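PDB 2WW8: CELL WALL surface anchor family protein from Streptococcus pneumoniae, which serves as a pilus-associated adhesin, probably attaching the bacterium to host cells through an integrin-like domain. Local coordinates for residues I160-G165 and G170-L175. Sequence-based numbering, arbitrary orientation.
Sequences IIKVDG and GQHKAL
Lys162 lays its aliphatic chain across one face of the His172 imidazole, the two side chains crossing at about a right angle. Lys162 CB sits 3.8 Å from the centroid of the His172 ring, a CH-pi contact displaced toward the CG–CD2 side, and Lys162 CD comes within 3.4 Å of His172 ND1. Lys162 CG lies anti to the carbonyl carbon (chi1 -63°) and the chain runs extended from there, which carries NZ past the ring to a water. That water also binds His172 ND1 in the ring plane, at 2.7 Å, and more loosely donates to Gly170 O, tying the ammonium group to the opposite segment. Another part of the ring edge, at His172 CD2, faces Val163 O in plane, 3.3 Å away.

The backbones meet as neighbouring antiparallel strands, 157-162 and 171-184, in the β-rich middle of the elongated adhesin. The excursion between them carries the short strand 167-168, which also pairs with 171-184. Lys162 and Leu175 form a non-hydrogen-bonded pair, flanked by the bond from Val163 N to Ala174 O (2.9 Å) and, on its other side, by backbone bonding between Ile161 and Asn176. Leu175 CA adds a CA-H...O contact to Ile161 O.

Apolar packing gathers around Leu175. Ile160 CG2 presses on Leu175 CB at 3.3 Å, tighter than usual for two carbons, while the Leu175 and Lys162 side chains lie side by side, with Leu175 CD2 3.8 Å from Lys162 CG. Val163 CG2 rests against the Ala174–Leu175 backbone and Val163 CB meets Ala174 CB, whose side chain also touches Tyr204 of strand 203-218.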
ATOM      1  N   ILE A 160     -13.774  -4.181  -5.761  1.00 18.97           N
ATOM      2  CA  ILE A 160     -14.133  -3.445  -4.559  1.00 19.75           C
ATOM      3  C   ILE A 160     -14.207  -4.471  -3.450  1.00 20.13           C
ATOM      4  O   ILE A 160     -14.922  -5.452  -3.632  1.00 19.92           O
ATOM      5  CB  ILE A 160     -15.583  -2.894  -4.672  1.00 20.74           C
ATOM      6  CG1 ILE A 160     -15.710  -1.774  -5.698  1.00 23.15           C
ATOM      7  CG2 ILE A 160     -16.094  -2.380  -3.358  1.00 22.75           C
ATOM      8  CD1 ILE A 160     -14.572  -0.735  -5.580  1.00 24.09           C
ATOM      9  N   ILE A 161     -13.536  -4.252  -2.317  1.00 20.42           N
ATOM     10  CA  ILE A 161     -13.509  -5.176  -1.181  1.00 20.08           C
ATOM     11  C   ILE A 161     -13.826  -4.527   0.169  1.00 20.26           C
ATOM     12  O   ILE A 161     -13.620  -3.321   0.392  1.00 20.35           O
ATOM     13  CB  ILE A 161     -12.167  -5.890  -1.037  1.00 19.63           C
ATOM     14  CG1 ILE A 161     -11.076  -4.860  -0.714  1.00 21.10           C
ATOM     15  CG2 ILE A 161     -11.912  -6.738  -2.299  1.00 20.51           C
ATOM     16  CD1 ILE A 161      -9.754  -5.514  -0.310  1.00 25.92           C
ATOM     17  N   LYS A 162     -14.314  -5.369   1.075  1.00 19.12           N
ATOM     18  CA  LYS A 162     -14.667  -4.950   2.423  1.00 18.19           C
ATOM     19  C   LYS A 162     -13.476  -4.456   3.218  1.00 19.17           C
ATOM     20  O   LYS A 162     -12.351  -5.000   3.152  1.00 20.08           O
ATOM     21  CB  LYS A 162     -15.395  -6.103   3.130  1.00 18.45           C
ATOM     22  CG  LYS A 162     -16.704  -6.459   2.439  1.00 20.12           C
ATOM     23  CD  LYS A 162     -17.383  -7.705   3.074  1.00 21.59           C
ATOM     24  CE  LYS A 162     -18.288  -8.395   2.065  1.00 23.54           C
ATOM     25  NZ  LYS A 162     -19.140  -9.415   2.760  1.00 25.68           N
ATOM     26  N   VAL A 163     -13.715  -3.369   3.943  1.00 19.24           N
ATOM     27  CA  VAL A 163     -12.636  -2.695   4.658  1.00 20.05           C
ATOM     28  C   VAL A 163     -12.605  -3.283   6.074  1.00 21.67           C
ATOM     29  O   VAL A 163     -13.652  -3.382   6.736  1.00 20.44           O
ATOM     30  CB  VAL A 163     -12.892  -1.185   4.723  1.00 21.33           C
ATOM     31  CG1 VAL A 163     -11.904  -0.526   5.703  1.00 19.65           C
ATOM     32  CG2 VAL A 163     -12.830  -0.509   3.320  1.00 16.30           C
ATOM     33  N   ASP A 164     -11.433  -3.735   6.514  1.00 23.00           N
ATOM     34  CA  ASP A 164     -11.302  -4.300   7.875  1.00 25.27           C
ATOM     35  C   ASP A 164     -11.426  -3.182   8.913  1.00 24.43           C
ATOM     36  O   ASP A 164     -10.873  -2.100   8.697  1.00 24.27           O
ATOM     37  CB  ASP A 164      -9.943  -4.966   8.083  1.00 26.61           C
ATOM     38  CG  ASP A 164      -9.743  -6.181   7.201  1.00 32.88           C
ATOM     39  OD1 ASP A 164     -10.640  -7.049   7.183  1.00 38.57           O
ATOM     40  OD2 ASP A 164      -8.684  -6.294   6.535  1.00 42.00           O
ATOM     41  N   GLY A 165     -12.131  -3.457  10.007  1.00 22.96           N
ATOM     42  CA  GLY A 165     -12.496  -2.472  11.016  1.00 21.94           C
ATOM     43  C   GLY A 165     -13.875  -1.865  10.792  1.00 22.06           C
ATOM     44  O   GLY A 165     -14.345  -1.083  11.624  1.00 21.92           O
ATOM     45  N   GLY A 170     -21.503  -9.090  11.465  1.00 26.62           N
ATOM     46  CA  GLY A 170     -21.431  -9.976  10.309  1.00 25.41           C
ATOM     47  C   GLY A 170     -21.461  -9.271   8.969  1.00 24.93           C
ATOM     48  O   GLY A 170     -21.217  -9.904   7.950  1.00 25.00           O
ATOM     49  N   GLN A 171     -21.735  -7.968   8.947  1.00 24.06           N
ATOM     50  CA  GLN A 171     -21.717  -7.227   7.681  1.00 23.34           C
ATOM     51  C   GLN A 171     -20.775  -6.032   7.731  1.00 21.55           C
ATOM     52  O   GLN A 171     -20.332  -5.633   8.806  1.00 21.08           O
ATOM     53  CB  GLN A 171     -23.131  -6.774   7.304  1.00 24.61           C
ATOM     54  CG  GLN A 171     -24.132  -7.931   7.109  1.00 27.83           C
ATOM     55  CD  GLN A 171     -23.755  -8.812   5.916  1.00 34.36           C
ATOM     56  OE1 GLN A 171     -23.188  -9.893   6.093  1.00 38.42           O
ATOM     57  NE2 GLN A 171     -24.051  -8.350   4.703  1.00 31.99           N
ATOM     58  N   HIS A 172     -20.468  -5.440   6.576  1.00 20.53           N
ATOM     59  CA  HIS A 172     -19.467  -4.382   6.533  1.00 18.90           C
ATOM     60  C   HIS A 172     -20.079  -3.055   6.107  1.00 18.61           C
ATOM     61  O   HIS A 172     -20.988  -2.987   5.264  1.00 19.22           O
ATOM     62  CB  HIS A 172     -18.313  -4.783   5.612  1.00 17.78           C
ATOM     63  CG  HIS A 172     -17.373  -5.775   6.214  1.00 21.41           C
ATOM     64  ND1 HIS A 172     -17.701  -7.103   6.408  1.00 24.08           N
ATOM     65  CD2 HIS A 172     -16.102  -5.636   6.668  1.00 24.60           C
ATOM     66  CE1 HIS A 172     -16.680  -7.740   6.959  1.00 21.78           C
ATOM     67  NE2 HIS A 172     -15.694  -6.873   7.118  1.00 27.55           N
ATOM     68  N   LYS A 173     -19.521  -1.996   6.679  1.00 18.44           N
ATOM     69  CA  LYS A 173     -19.967  -0.622   6.446  1.00 18.11           C
ATOM     70  C   LYS A 173     -19.159   0.160   5.393  1.00 16.58           C
ATOM     71  O   LYS A 173     -19.582   1.227   4.922  1.00 15.77           O
ATOM     72  CB  LYS A 173     -20.067   0.105   7.791  1.00 18.06           C
ATOM     73  CG  LYS A 173     -21.336  -0.263   8.519  1.00 18.76           C
ATOM     74  CD  LYS A 173     -21.385   0.240   9.948  1.00 19.00           C
ATOM     75  CE  LYS A 173     -21.669   1.730   9.970  1.00 20.97           C
ATOM     76  NZ  LYS A 173     -22.113   2.198  11.320  1.00 19.02           N
ATOM     77  N   ALA A 174     -18.032  -0.403   4.975  1.00 15.68           N
ATOM     78  CA  ALA A 174     -17.136   0.321   4.074  1.00 15.57           C
ATOM     79  C   ALA A 174     -16.385  -0.617   3.147  1.00 15.27           C
ATOM     80  O   ALA A 174     -16.085  -1.761   3.542  1.00 15.85           O
ATOM     81  CB  ALA A 174     -16.143   1.147   4.871  1.00 14.81           C
ATOM     82  N   LEU A 175     -16.089  -0.086   1.956  1.00 14.82           N
ATOM     83  CA  LEU A 175     -15.432  -0.777   0.824  1.00 15.69           C
ATOM     84  C   LEU A 175     -14.293   0.068   0.246  1.00 16.44           C
ATOM     85  O   LEU A 175     -14.439   1.292   0.045  1.00 18.15           O
ATOM     86  CB  LEU A 175     -16.397  -1.122  -0.334  1.00 15.65           C
ATOM     87  CG  LEU A 175     -17.711  -1.843   0.058  1.00 16.30           C
ATOM     88  CD1 LEU A 175     -18.714  -1.860  -1.081  1.00 22.90           C
ATOM     89  CD2 LEU A 175     -17.485  -3.262   0.583  1.00 18.11           C
TER
HETATM   90  O   HOH W   1     -19.603  -8.680   5.353  1.00 29.98           O